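Local coordinates for protein monovalent Na+/H+ antiporter subunit A (Dietzia sp. DQ12-45-1b, PDB 7D3U) that is a subunit of the bacterial Mrp complex, a sodium/proton pump, and probably takes part in exchanging cations for protons across the membrane, at residues A121-V126 with G179-S184; E185-P190 with L251-A256; V201-I206 with H258-W263; L265-C270 with A305-G310. All coordinates share one frame; numbering follows the deposited sequence.

All four contacts lie in the membrane part related to the antiporter-like subunits of complex I, on the same side of the chain's centre. Contacts 1 and 2 share helix 183-186, and their centres are about 11 Å apart. Leu183 CD1 of contact 1 reaches Phe253 CZ of contact 2 at 3.6 Å. Phe253 also touches Ile206 of contact 3, whose centre is about 12 Å from that of contact 2. Contacts 3 and 4 both use helix 261-284, with centres about 10 Å apart. Contacts 1 and 4 do not touch; their nearest atoms are about 14 Å apart. Bound dodecyl maltoside touches contact 1 at Val126, contact 3 at Val201 and contact 4 at Ile268.

Contact 1: residues A121-V126 with G179-S184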
loop_
_atom_site.group_PDB
_atom_site.type_symbol
_atom_site.label_atom_id
_atom_site.label_comp_id
_atom_site.label_asym_id
_atom_site.label_seq_id
_atom_site.Cartn_x
_atom_site.Cartn_y
_atom_site.Cartn_z
ATOM N N ALA B 121 2.792 34.532 -24.996
ATOM C CA ALA B 121 3.329 33.183 -24.899
ATOM C C ALA B 121 3.812 32.733 -26.267
ATOM O O ALA B 121 3.005 32.538 -27.181
ATOM C CB ALA B 121 2.281 32.212 -24.355
ATOM N N ASP B 122 5.127 32.571 -26.404
ATOM C CA ASP B 122 5.704 31.991 -27.606
ATOM C C ASP B 122 6.033 30.516 -27.446
ATOM O O ASP B 122 6.261 29.835 -28.450
ATOM C CB ASP B 122 6.974 32.744 -28.010
ATOM C CG ASP B 122 7.283 32.608 -29.484
ATOM O OD1 ASP B 122 6.363 32.260 -30.252
ATOM O OD2 ASP B 122 8.443 32.850 -29.875
ATOM N N ASP B 123 6.078 30.020 -26.216
ATOM C CA ASP B 123 6.200 28.596 -25.956
ATOM C C ASP B 123 4.819 28.016 -25.696
ATOM O O ASP B 123 3.993 28.632 -25.019
ATOM C CB ASP B 123 7.117 28.343 -24.760
ATOM C CG ASP B 123 7.351 26.872 -24.511
ATOM O OD1 ASP B 123 6.817 26.050 -25.282
ATOM O OD2 ASP B 123 8.073 26.536 -23.550
ATOM N N VAL B 124 4.565 26.830 -26.248
ATOM C CA VAL B 124 3.239 26.243 -26.103
ATOM C C VAL B 124 3.019 25.757 -24.674
ATOM O O VAL B 124 1.888 25.788 -24.164
ATOM C CB VAL B 124 3.044 25.119 -27.138
ATOM C CG1 VAL B 124 3.917 23.918 -26.813
ATOM C CG2 VAL B 124 1.581 24.729 -27.229
ATOM N N VAL B 125 4.086 25.340 -23.990
ATOM C CA VAL B 125 3.936 24.846 -22.628
ATOM C C VAL B 125 3.626 25.990 -21.672
ATOM O O VAL B 125 2.757 25.868 -20.803
ATOM C CB VAL B 125 5.193 24.068 -22.201
ATOM C CG1 VAL B 125 5.229 23.902 -20.694
ATOM C CG2 VAL B 125 5.219 22.716 -22.889
ATOM N N VAL B 126 4.308 27.127 -21.825
ATOM C CA VAL B 126 3.973 28.274 -20.987
ATOM C C VAL B 126 2.602 28.820 -21.360
ATOM O O VAL B 126 1.902 29.395 -20.517
ATOM C CB VAL B 126 5.065 29.357 -21.074
ATOM C CG1 VAL B 126 4.988 30.104 -22.388
ATOM C CG2 VAL B 126 4.936 30.317 -19.915
ATOM N N GLY B 179 9.154 18.346 -32.817
ATOM C CA GLY B 179 10.411 18.269 -32.104
ATOM C C GLY B 179 10.817 19.509 -31.339
ATOM O O GLY B 179 11.880 19.500 -30.708
ATOM N N THR B 180 10.019 20.573 -31.366
ATOM C CA THR B 180 10.363 21.813 -30.688
ATOM C C THR B 180 9.128 22.385 -30.015
ATOM O O THR B 180 8.000 22.160 -30.459
ATOM C CB THR B 180 10.943 22.850 -31.656
ATOM O OG1 THR B 180 11.097 24.103 -30.978
ATOM C CG2 THR B 180 10.018 23.036 -32.848
ATOM N N THR B 181 9.351 23.131 -28.936
ATOM C CA THR B 181 8.274 23.794 -28.208
ATOM C C THR B 181 8.447 25.298 -28.396
ATOM O O THR B 181 8.966 26.000 -27.528
ATOM C CB THR B 181 8.299 23.410 -26.727
ATOM O OG1 THR B 181 9.562 23.781 -26.163
ATOM C CG2 THR B 181 8.121 21.912 -26.565
ATOM N N VAL B 182 7.985 25.792 -29.545
ATOM C CA VAL B 182 7.966 27.216 -29.870
ATOM C C VAL B 182 6.737 27.460 -30.731
ATOM O O VAL B 182 6.587 26.852 -31.796
ATOM C CB VAL B 182 9.237 27.684 -30.609
ATOM C CG1 VAL B 182 9.255 29.196 -30.701
ATOM C CG2 VAL B 182 10.508 27.200 -29.932
ATOM N N LEU B 183 5.850 28.351 -30.288
ATOM C CA LEU B 183 4.626 28.589 -31.045
ATOM C C LEU B 183 4.923 29.233 -32.393
ATOM O O LEU B 183 4.229 28.969 -33.379
ATOM C CB LEU B 183 3.664 29.455 -30.235
ATOM C CG LEU B 183 2.188 29.074 -30.326
ATOM C CD1 LEU B 183 2.033 27.568 -30.319
ATOM C CD2 LEU B 183 1.415 29.694 -29.181
ATOM N N SER B 184 5.955 30.076 -32.458
ATOM C CA SER B 184 6.310 30.704 -33.724
ATOM C C SER B 184 6.948 29.723 -34.697
ATOM O O SER B 184 6.978 29.997 -35.901
ATOM C CB SER B 184 7.251 31.883 -33.486
ATOM O OG SER B 184 6.749 32.740 -32.475
#
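Asp122 OD1 is approached by two groups of Ser184. The hydroxyl OG donates to it, at a modelled distance too short to be trusted. The backbone N of Ser184 adds a weak bond to the same oxygen, 3.1 Å from Asp122 OD1 and bent to 127° at the hydrogen. Asp122 CG lies anti to the backbone N (chi1 -156°), which turns the carboxylate towards Ser184. Its second oxygen, OD2, forms a salt bridge with Arg66, so the carboxylate joins the start of helix 183-186 to strand 63-68. The backbone adds a nearly straight bond from Leu183 N to Asp122 O, again modelled very short. This is a meeting of two helix starts. Val182 is the N-cap of helix 183-186, and Asp123 is the N-cap of helix 124-142. Asp123 OD1 accepts from Val125 N at 3.1 Å, and the donor comes from above the carboxylate plane. The side chains of Asp123 and Thr181 lie side by side and point the same way, with Asp123 OD1 at 3.4 Å from Thr181 CB. With an alanine at Asp123 the carboxylate is gone, and Val125 N would probably be left without its capping acceptor. Val124 CB packs on Leu183 CD1 at 4.1 Å. Val124 also touches Ala171, Met174 and Val175 of helix 166-178.

Contact 2: residues E185-P190 with L251-A256; sequences EILVDP and LRFSEA
The backbones come nearest at Leu187 and Ala256, whose CA atoms are 5.0 Å apart. Leu187 sits in a type I beta turn from Ile186 to Asp189, closed by a bond from Asp189 N to Ile186 O of 3.2 Å. The turn lies at the short helix 183-186 and packs against the chain where helix 243-252 runs out. The contact therefore joins two connections of the antiporter-like membrane fold. No hydrogen bond crosses it.

Leu187 carries most of the packing. Its CB points towards the other segment. CG is anti to its own carbonyl carbon (chi1 -58°), which carries the branch point towards 251-256; the two methyls then meet different partners. CD1 takes the Arg252 side. Leu187 CD1 lies 3.3 Å from Arg252 O. Leu187 CD1 is also 3.9 Å from Arg252 CD, and the two side chains cross at about a right angle. The Arg252 chain is bent at chi2 and chi3, and its guanidinium group is held by a salt bridge to Asp70. Of the Arg252 side chain, Leu187 meets the aliphatic part, at CG and CD. CD2 takes the other side and reaches the Phe253 ring obliquely, with Leu187 CD2 at 3.4 Å from Phe253 CD1. Leu187 CD2 is 4.1 Å from Ala256 CB. Ala256 CB also sits beside the turn backbone, 3.4 Å from Leu187 O. Helix 166-178 adds Met174 to the packing around Phe253. At the more open margin, the extended Glu255 side chain crosses Val188 obliquely, with Glu255 OE2 at 3.9 Å from Val188 CG1.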
loop_
_atom_site.group_PDB
_atom_site.type_symbol
_atom_site.label_atom_id
_atom_site.label_comp_id
_atom_site.label_asym_id
_atom_site.label_seq_id
_atom_site.Cartn_x
_atom_site.Cartn_y
_atom_site.Cartn_z
ATOM N N GLU B 185 7.458 28.593 -34.208
ATOM C CA GLU B 185 8.091 27.596 -35.059
ATOM C C GLU B 185 7.217 26.374 -35.300
ATOM O O GLU B 185 7.532 25.573 -36.185
ATOM C CB GLU B 185 9.428 27.154 -34.452
ATOM C CG GLU B 185 10.409 28.292 -34.234
ATOM C CD GLU B 185 11.651 27.860 -33.479
ATOM O OE1 GLU B 185 11.785 26.652 -33.191
ATOM O OE2 GLU B 185 12.494 28.729 -33.176
ATOM N N ILE B 186 6.141 26.210 -34.538
ATOM C CA ILE B 186 5.219 25.098 -34.750
ATOM C C ILE B 186 4.165 25.445 -35.792
ATOM O O ILE B 186 3.792 24.603 -36.611
ATOM C CB ILE B 186 4.577 24.692 -33.409
ATOM C CG1 ILE B 186 5.589 23.956 -32.533
ATOM C CG2 ILE B 186 3.360 23.822 -33.633
ATOM C CD1 ILE B 186 5.063 23.617 -31.160
ATOM N N LEU B 187 3.682 26.688 -35.791
ATOM C CA LEU B 187 2.626 27.068 -36.723
ATOM C C LEU B 187 3.133 27.143 -38.157
ATOM O O LEU B 187 2.358 26.936 -39.097
ATOM C CB LEU B 187 2.018 28.403 -36.305
ATOM C CG LEU B 187 1.439 28.429 -34.892
ATOM C CD1 LEU B 187 0.943 29.816 -34.538
ATOM C CD2 LEU B 187 0.329 27.412 -34.771
ATOM N N VAL B 188 4.417 27.430 -38.349
ATOM C CA VAL B 188 4.975 27.538 -39.693
ATOM C C VAL B 188 5.669 26.234 -40.060
ATOM O O VAL B 188 6.391 26.162 -41.061
ATOM C CB VAL B 188 5.939 28.733 -39.800
ATOM C CG1 VAL B 188 5.262 29.998 -39.306
ATOM C CG2 VAL B 188 7.205 28.462 -39.009
ATOM N N ASP B 189 5.455 25.196 -39.257
ATOM C CA ASP B 189 6.021 23.894 -39.560
ATOM C C ASP B 189 5.343 23.301 -40.794
ATOM O O ASP B 189 4.151 23.521 -41.023
ATOM C CB ASP B 189 5.857 22.952 -38.371
ATOM C CG ASP B 189 7.027 22.003 -38.210
ATOM O OD1 ASP B 189 8.176 22.481 -38.121
ATOM O OD2 ASP B 189 6.797 20.776 -38.169
ATOM N N PRO B 190 6.080 22.549 -41.609
ATOM C CA PRO B 190 5.476 21.964 -42.813
ATOM C C PRO B 190 4.618 20.744 -42.520
ATOM O O PRO B 190 4.196 20.044 -43.446
ATOM C CB PRO B 190 6.694 21.596 -43.666
ATOM C CG PRO B 190 7.772 21.354 -42.675
ATOM C CD PRO B 190 7.536 22.338 -41.565
ATOM N N LEU B 251 -7.287 32.501 -32.653
ATOM C CA LEU B 251 -6.654 33.463 -33.547
ATOM C C LEU B 251 -5.179 33.148 -33.746
ATOM O O LEU B 251 -4.653 33.304 -34.853
ATOM C CB LEU B 251 -6.824 34.877 -32.994
ATOM C CG LEU B 251 -7.970 35.700 -33.575
ATOM C CD1 LEU B 251 -8.295 36.869 -32.668
ATOM C CD2 LEU B 251 -7.609 36.188 -34.957
ATOM N N ARG B 252 -4.500 32.702 -32.690
ATOM C CA ARG B 252 -3.084 32.374 -32.795
ATOM C C ARG B 252 -2.872 31.151 -33.673
ATOM O O ARG B 252 -2.061 31.176 -34.605
ATOM C CB ARG B 252 -2.496 32.142 -31.405
ATOM C CG ARG B 252 -1.034 31.743 -31.410
ATOM C CD ARG B 252 -0.194 32.748 -32.175
ATOM N NE ARG B 252 0.029 33.965 -31.404
ATOM C CZ ARG B 252 1.142 34.223 -30.726
ATOM N NH1 ARG B 252 2.135 33.346 -30.723
ATOM N NH2 ARG B 252 1.261 35.356 -30.050
ATOM N N PHE B 253 -3.595 30.071 -33.392
ATOM C CA PHE B 253 -3.439 28.831 -34.138
ATOM C C PHE B 253 -4.090 28.877 -35.511
ATOM O O PHE B 253 -4.036 27.878 -36.235
ATOM C CB PHE B 253 -4.008 27.662 -33.336
ATOM C CG PHE B 253 -3.048 27.099 -32.338
ATOM C CD1 PHE B 253 -2.121 26.148 -32.715
ATOM C CD2 PHE B 253 -3.066 27.525 -31.023
ATOM C CE1 PHE B 253 -1.233 25.631 -31.799
ATOM C CE2 PHE B 253 -2.180 27.011 -30.104
ATOM C CZ PHE B 253 -1.264 26.062 -30.491
ATOM N N SER B 254 -4.696 29.995 -35.891
ATOM C CA SER B 254 -5.303 30.097 -37.209
ATOM C C SER B 254 -4.279 30.299 -38.316
ATOM O O SER B 254 -4.657 30.291 -39.491
ATOM C CB SER B 254 -6.322 31.236 -37.233
ATOM O OG SER B 254 -6.885 31.372 -38.523
ATOM N N GLU B 255 -3.002 30.477 -37.980
ATOM C CA GLU B 255 -1.978 30.578 -39.012
ATOM C C GLU B 255 -1.720 29.237 -39.679
ATOM O O GLU B 255 -1.436 29.188 -40.880
ATOM C CB GLU B 255 -0.679 31.122 -38.419
ATOM C CG GLU B 255 0.472 31.194 -39.406
ATOM C CD GLU B 255 1.592 32.093 -38.930
ATOM O OE1 GLU B 255 1.683 32.335 -37.707
ATOM O OE2 GLU B 255 2.382 32.560 -39.777
ATOM N N ALA B 256 -1.823 28.146 -38.924
ATOM C CA ALA B 256 -1.592 26.806 -39.443
ATOM C C ALA B 256 -2.883 26.087 -39.802
ATOM O O ALA B 256 -3.029 25.594 -40.923
ATOM C CB ALA B 256 -0.806 25.982 -38.420
#

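Contact 3: residues V201-I206 with H258-W263. With LMT (dodecyl-beta-D-maltoside), chain C.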
loop_
_atom_site.group_PDB
_atom_site.type_symbol
_atom_site.label_atom_id
_atom_site.label_comp_id
_atom_site.label_asym_id
_atom_site.label_seq_id
_atom_site.Cartn_x
_atom_site.Cartn_y
_atom_site.Cartn_z
ATOM N N VAL B 201 -6.611 16.354 -36.298
ATOM C CA VAL B 201 -6.664 16.026 -34.878
ATOM C C VAL B 201 -6.322 17.248 -34.037
ATOM O O VAL B 201 -6.987 17.538 -33.035
ATOM C CB VAL B 201 -5.727 14.844 -34.570
ATOM C CG1 VAL B 201 -5.396 14.796 -33.091
ATOM C CG2 VAL B 201 -6.361 13.544 -35.019
ATOM N N ILE B 202 -5.284 17.988 -34.433
ATOM C CA ILE B 202 -4.887 19.163 -33.666
ATOM C C ILE B 202 -5.972 20.231 -33.721
ATOM O O ILE B 202 -6.245 20.909 -32.724
ATOM C CB ILE B 202 -3.534 19.695 -34.169
ATOM C CG1 ILE B 202 -2.427 18.696 -33.847
ATOM C CG2 ILE B 202 -3.212 21.031 -33.533
ATOM C CD1 ILE B 202 -2.400 18.280 -32.401
ATOM N N ALA B 203 -6.626 20.382 -34.875
ATOM C CA ALA B 203 -7.705 21.353 -34.992
ATOM C C ALA B 203 -8.872 20.987 -34.092
ATOM O O ALA B 203 -9.443 21.855 -33.425
ATOM C CB ALA B 203 -8.163 21.454 -36.445
ATOM N N VAL B 204 -9.234 19.703 -34.051
ATOM C CA VAL B 204 -10.329 19.284 -33.183
ATOM C C VAL B 204 -9.966 19.506 -31.719
ATOM O O VAL B 204 -10.772 20.027 -30.937
ATOM C CB VAL B 204 -10.700 17.816 -33.460
ATOM C CG1 VAL B 204 -11.483 17.240 -32.299
ATOM C CG2 VAL B 204 -11.502 17.714 -34.739
ATOM N N LEU B 205 -8.742 19.141 -31.332
ATOM C CA LEU B 205 -8.327 19.307 -29.943
ATOM C C LEU B 205 -8.317 20.774 -29.538
ATOM O O LEU B 205 -8.774 21.126 -28.446
ATOM C CB LEU B 205 -6.947 18.689 -29.729
ATOM C CG LEU B 205 -6.887 17.165 -29.717
ATOM C CD1 LEU B 205 -5.481 16.706 -29.404
ATOM C CD2 LEU B 205 -7.871 16.600 -28.713
ATOM N N ILE B 206 -7.829 21.652 -30.411
ATOM C CA ILE B 206 -7.745 23.061 -30.047
ATOM C C ILE B 206 -9.116 23.725 -30.083
ATOM O O ILE B 206 -9.409 24.593 -29.253
ATOM C CB ILE B 206 -6.730 23.772 -30.954
ATOM C CG1 ILE B 206 -5.324 23.553 -30.410
ATOM C CG2 ILE B 206 -7.028 25.254 -31.056
ATOM C CD1 ILE B 206 -4.250 23.846 -31.400
ATOM N N HIS B 258 -5.993 26.782 -40.715
ATOM C CA HIS B 258 -7.070 27.568 -41.301
ATOM C C HIS B 258 -7.591 27.012 -42.613
ATOM O O HIS B 258 -8.673 27.409 -43.047
ATOM C CB HIS B 258 -6.628 29.022 -41.510
ATOM C CG HIS B 258 -5.815 29.244 -42.746
ATOM N ND1 HIS B 258 -4.439 29.311 -42.728
ATOM C CD2 HIS B 258 -6.183 29.443 -44.033
ATOM C CE1 HIS B 258 -3.994 29.526 -43.953
ATOM N NE2 HIS B 258 -5.032 29.609 -44.763
ATOM N N ASP B 259 -6.856 26.104 -43.253
ATOM C CA ASP B 259 -7.273 25.516 -44.516
ATOM C C ASP B 259 -7.738 24.072 -44.366
ATOM O O ASP B 259 -8.139 23.452 -45.356
ATOM C CB ASP B 259 -6.138 25.600 -45.538
ATOM C CG ASP B 259 -4.929 24.783 -45.134
ATOM O OD1 ASP B 259 -4.627 24.725 -43.923
ATOM O OD2 ASP B 259 -4.279 24.196 -46.025
ATOM N N VAL B 260 -7.697 23.528 -43.156
ATOM C CA VAL B 260 -8.116 22.154 -42.900
ATOM C C VAL B 260 -9.637 22.140 -42.772
ATOM O O VAL B 260 -10.186 22.927 -41.987
ATOM C CB VAL B 260 -7.449 21.584 -41.644
ATOM C CG1 VAL B 260 -6.061 21.086 -41.979
ATOM C CG2 VAL B 260 -7.359 22.642 -40.574
ATOM N N PRO B 261 -10.342 21.282 -43.514
ATOM C CA PRO B 261 -11.812 21.372 -43.534
ATOM C C PRO B 261 -12.465 21.123 -42.185
ATOM O O PRO B 261 -13.486 21.754 -41.876
ATOM C CB PRO B 261 -12.206 20.299 -44.557
ATOM C CG PRO B 261 -10.991 20.114 -45.404
ATOM C CD PRO B 261 -9.837 20.289 -44.472
ATOM N N VAL B 262 -11.913 20.222 -41.369
ATOM C CA VAL B 262 -12.554 19.922 -40.095
ATOM C C VAL B 262 -12.500 21.128 -39.169
ATOM O O VAL B 262 -13.446 21.379 -38.419
ATOM C CB VAL B 262 -11.924 18.680 -39.443
ATOM C CG1 VAL B 262 -10.483 18.939 -39.080
ATOM C CG2 VAL B 262 -12.713 18.274 -38.211
ATOM N N TRP B 263 -11.421 21.909 -39.223
ATOM C CA TRP B 263 -11.346 23.120 -38.416
ATOM C C TRP B 263 -12.402 24.121 -38.848
ATOM O O TRP B 263 -13.144 24.656 -38.017
ATOM C CB TRP B 263 -9.951 23.730 -38.524
ATOM C CG TRP B 263 -9.841 25.156 -38.082
ATOM C CD1 TRP B 263 -10.176 26.267 -38.798
ATOM C CD2 TRP B 263 -9.316 25.628 -36.837
ATOM N NE1 TRP B 263 -9.911 27.397 -38.070
ATOM C CE2 TRP B 263 -9.380 27.032 -36.862
ATOM C CE3 TRP B 263 -8.804 24.999 -35.700
ATOM C CZ2 TRP B 263 -8.957 27.815 -35.796
ATOM C CZ3 TRP B 263 -8.385 25.777 -34.645
ATOM C CH2 TRP B 263 -8.462 27.169 -34.699
HETATM C C1B LMT C . 0.841 10.035 -34.325
HETATM C C2B LMT C . 1.782 8.821 -34.328
HETATM C C3B LMT C . 2.724 8.875 -33.113
HETATM C C4B LMT C . 3.316 10.293 -32.954
HETATM C C5B LMT C . 2.145 11.281 -32.810
HETATM C C6B LMT C . 2.383 12.501 -33.690
HETATM O O1B LMT C . -0.447 9.584 -34.575
HETATM O O2B LMT C . 0.989 7.708 -34.273
HETATM O O3B LMT C . 3.693 7.909 -33.183
HETATM O "O4'" LMT C . 4.113 10.365 -31.838
HETATM O O5B LMT C . 0.897 10.696 -33.098
HETATM O O6B LMT C . 3.369 12.239 -34.606
HETATM C "C1'" LMT C . -4.225 9.541 -34.293
HETATM C "C2'" LMT C . -3.854 10.031 -35.714
HETATM C "C3'" LMT C . -2.329 9.913 -35.983
HETATM C "C4'" LMT C . -1.438 10.536 -34.886
HETATM C "C5'" LMT C . -2.265 10.751 -33.592
HETATM C "C6'" LMT C . -2.853 12.134 -33.374
HETATM O "O1'" LMT C . -5.318 10.206 -33.812
HETATM O "O2'" LMT C . -4.517 9.245 -36.621
HETATM O "O3'" LMT C . -2.021 10.481 -37.186
HETATM O "O5'" LMT C . -3.176 9.698 -33.335
HETATM O "O6'" LMT C . -2.930 12.294 -32.023
HETATM C C1 LMT C . -5.800 9.723 -32.579
HETATM C C2 LMT C . -5.819 10.923 -31.683
HETATM C C3 LMT C . -5.854 10.666 -30.213
HETATM C C4 LMT C . -4.893 11.630 -29.571
HETATM C C5 LMT C . -5.120 11.699 -28.101
HETATM C C6 LMT C . -6.478 12.219 -27.767
HETATM C C7 LMT C . -6.533 12.571 -26.309
HETATM C C8 LMT C . -7.784 13.328 -26.037
HETATM C C9 LMT C . -7.858 13.898 -24.661
HETATM C C10 LMT C . -9.293 14.248 -24.394
HETATM C C11 LMT C . -9.457 14.877 -23.048
HETATM C C12 LMT C . -10.887 15.165 -22.739
#
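Trp263 turns the edge of its indole, not a face, to helix 196-213. Ala203 CB lies near the ring plane, 3.7 Å from Trp263 CE3, and Ile206 CG2 is in the plane, 3.9 Å from Trp263 CZ3. Trp263 CG is anti to the backbone N (chi1 163°), and this lays the six-membered ring alongside both residues. The small Ala203 lets the backbones approach, with its CB at 3.6 Å from Trp263 CB. Next to it, Val204 CG2 meets Val262 CG2 at 3.7 Å, and these side chains cross at about a right angle. No hydrogen bond links the segments.

Val201 points away from 258-263 and meets a dodecyl maltoside instead. Val201 CG1 is 3.7 Å from O6' of the detergent sugar. Val201 CG2 is equally near its O1'. With an alanine here CG1 and CG2 are gone, and a gap would probably open between the helix and the detergent sugar. Leu257 packs on both Ala203 and Trp263. Val260 holds the N-cap position of helix 261-284, so the arrangement is apolar packing of a helix start against a membrane helix of the antiporter-like fold.

Contact 4: residues L265-C270 with A305-G310; sequences LLLITC and ATIGVG
The flat groups here are backbone peptides, since no aromatic ring, amide or carboxylate side chain takes part. Ile268 lies over one face of the peptide that joins Gly308 to Val309. Its CG1 stands almost directly above the carbonyl carbon, with Ile268 CG1 at 3.7 Å from Gly308 C. Ile268 CD1 continues over the same face and is 3.7 Å from Gly308 O. CG1 of Ile268 is anti to the residue's own carbonyl carbon (chi1 -76°), with CD1 extended beyond it, and this brings the longer branch across to the glycine. Ile268 CD1 also approaches Val309 CG2 at 4.4 Å.

Leu267 comes to Gly308 from another direction. Leu267 CD2 is 3.4 Å from Gly308 CA, and Leu267 CB is 3.5 Å from the same atom. Gly308 has no side chain, and the direction a CB would take is already filled by Leu267 CB. The helices can therefore lie close: the CA atoms of Leu267 and Gly308 are 4.8 Å apart. Helices 261-284 and 288-308 follow each other in the chain and run antiparallel here, so they form a helical hairpin within the antiporter-like membrane fold. The contact lies where the second helix runs out, and Gly310 leaves helical geometry there with positive phi.

Around the pair, Ile307 and Val309 also pack on helix 312-341. Ala305 touches Met391 of helix 379-391. A bound dodecyl maltoside touches Ile268. Leu267 CD2 also packs on Ile307 CG2 at 3.9 Å.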
loop_
_atom_site.group_PDB
_atom_site.type_symbol
_atom_site.label_atom_id
_atom_site.label_comp_id
_atom_site.label_asym_id
_atom_site.label_seq_id
_atom_site.Cartn_x
_atom_site.Cartn_y
_atom_site.Cartn_z
ATOM N N LEU B 265 -15.194 23.636 -40.414
ATOM C CA LEU B 265 -16.539 23.177 -40.087
ATOM C C LEU B 265 -16.807 23.266 -38.588
ATOM O O LEU B 265 -17.804 23.859 -38.159
ATOM C CB LEU B 265 -16.742 21.749 -40.586
ATOM C CG LEU B 265 -18.084 21.111 -40.240
ATOM C CD1 LEU B 265 -18.741 20.568 -41.493
ATOM C CD2 LEU B 265 -17.903 20.011 -39.210
ATOM N N LEU B 266 -15.925 22.680 -37.774
ATOM C CA LEU B 266 -16.139 22.651 -36.332
ATOM C C LEU B 266 -16.176 24.049 -35.739
ATOM O O LEU B 266 -16.823 24.267 -34.711
ATOM C CB LEU B 266 -15.043 21.822 -35.664
ATOM C CG LEU B 266 -15.215 21.524 -34.179
ATOM C CD1 LEU B 266 -16.590 20.943 -33.917
ATOM C CD2 LEU B 266 -14.133 20.576 -33.708
ATOM N N LEU B 267 -15.496 25.009 -36.364
ATOM C CA LEU B 267 -15.564 26.381 -35.885
ATOM C C LEU B 267 -16.845 27.060 -36.345
ATOM O O LEU B 267 -17.603 27.584 -35.526
ATOM C CB LEU B 267 -14.345 27.164 -36.367
ATOM C CG LEU B 267 -13.056 27.095 -35.554
ATOM C CD1 LEU B 267 -12.500 25.691 -35.601
ATOM C CD2 LEU B 267 -12.030 28.095 -36.046
ATOM N N ILE B 268 -17.105 27.047 -37.654
ATOM C CA ILE B 268 -18.225 27.798 -38.212
ATOM C C ILE B 268 -19.545 27.295 -37.646
ATOM O O ILE B 268 -20.348 28.073 -37.116
ATOM C CB ILE B 268 -18.209 27.722 -39.748
ATOM C CG1 ILE B 268 -17.122 28.632 -40.315
ATOM C CG2 ILE B 268 -19.561 28.099 -40.311
ATOM C CD1 ILE B 268 -17.036 28.603 -41.817
ATOM N N THR B 269 -19.796 25.986 -37.751
ATOM C CA THR B 269 -21.116 25.490 -37.378
ATOM C C THR B 269 -21.349 25.607 -35.875
ATOM O O THR B 269 -22.444 25.982 -35.445
ATOM C CB THR B 269 -21.316 24.051 -37.865
ATOM O OG1 THR B 269 -22.713 23.734 -37.845
ATOM C CG2 THR B 269 -20.574 23.044 -37.000
ATOM N N CYS B 270 -20.321 25.353 -35.062
ATOM C CA CYS B 270 -20.504 25.457 -33.620
ATOM C C CYS B 270 -20.683 26.905 -33.193
ATOM O O CYS B 270 -21.574 27.216 -32.392
ATOM C CB CYS B 270 -19.326 24.825 -32.884
ATOM S SG CYS B 270 -19.424 24.993 -31.093
ATOM N N ALA B 305 -17.147 31.988 -35.139
ATOM C CA ALA B 305 -17.608 31.689 -36.490
ATOM C C ALA B 305 -16.819 32.482 -37.524
ATOM O O ALA B 305 -16.300 31.914 -38.497
ATOM C CB ALA B 305 -19.102 31.975 -36.611
ATOM N N THR B 306 -16.705 33.798 -37.330
ATOM C CA THR B 306 -15.947 34.583 -38.297
ATOM C C THR B 306 -14.456 34.287 -38.227
ATOM O O THR B 306 -13.720 34.672 -39.138
ATOM C CB THR B 306 -16.169 36.081 -38.108
ATOM O OG1 THR B 306 -15.261 36.797 -38.952
ATOM C CG2 THR B 306 -15.895 36.482 -36.686
ATOM N N ILE B 307 -13.993 33.623 -37.169
ATOM C CA ILE B 307 -12.629 33.109 -37.163
ATOM C C ILE B 307 -12.537 31.846 -38.007
ATOM O O ILE B 307 -11.628 31.692 -38.829
ATOM C CB ILE B 307 -12.156 32.856 -35.721
ATOM C CG1 ILE B 307 -11.708 34.160 -35.073
ATOM C CG2 ILE B 307 -11.023 31.851 -35.699
ATOM C CD1 ILE B 307 -11.438 34.036 -33.604
ATOM N N GLY B 308 -13.486 30.928 -37.821
ATOM C CA GLY B 308 -13.527 29.715 -38.611
ATOM C C GLY B 308 -13.717 29.954 -40.089
ATOM O O GLY B 308 -13.443 29.056 -40.891
ATOM N N VAL B 309 -14.205 31.137 -40.472
ATOM C CA VAL B 309 -14.183 31.508 -41.887
ATOM C C VAL B 309 -12.769 31.369 -42.440
ATOM O O VAL B 309 -12.562 30.847 -43.542
ATOM C CB VAL B 309 -14.736 32.931 -42.081
ATOM C CG1 VAL B 309 -14.344 33.474 -43.441
ATOM C CG2 VAL B 309 -16.243 32.931 -41.924
ATOM N N GLY B 310 -11.777 31.820 -41.676
ATOM C CA GLY B 310 -10.382 31.545 -41.968
ATOM C C GLY B 310 -9.829 32.169 -43.231
ATOM O O GLY B 310 -9.200 31.483 -44.041
#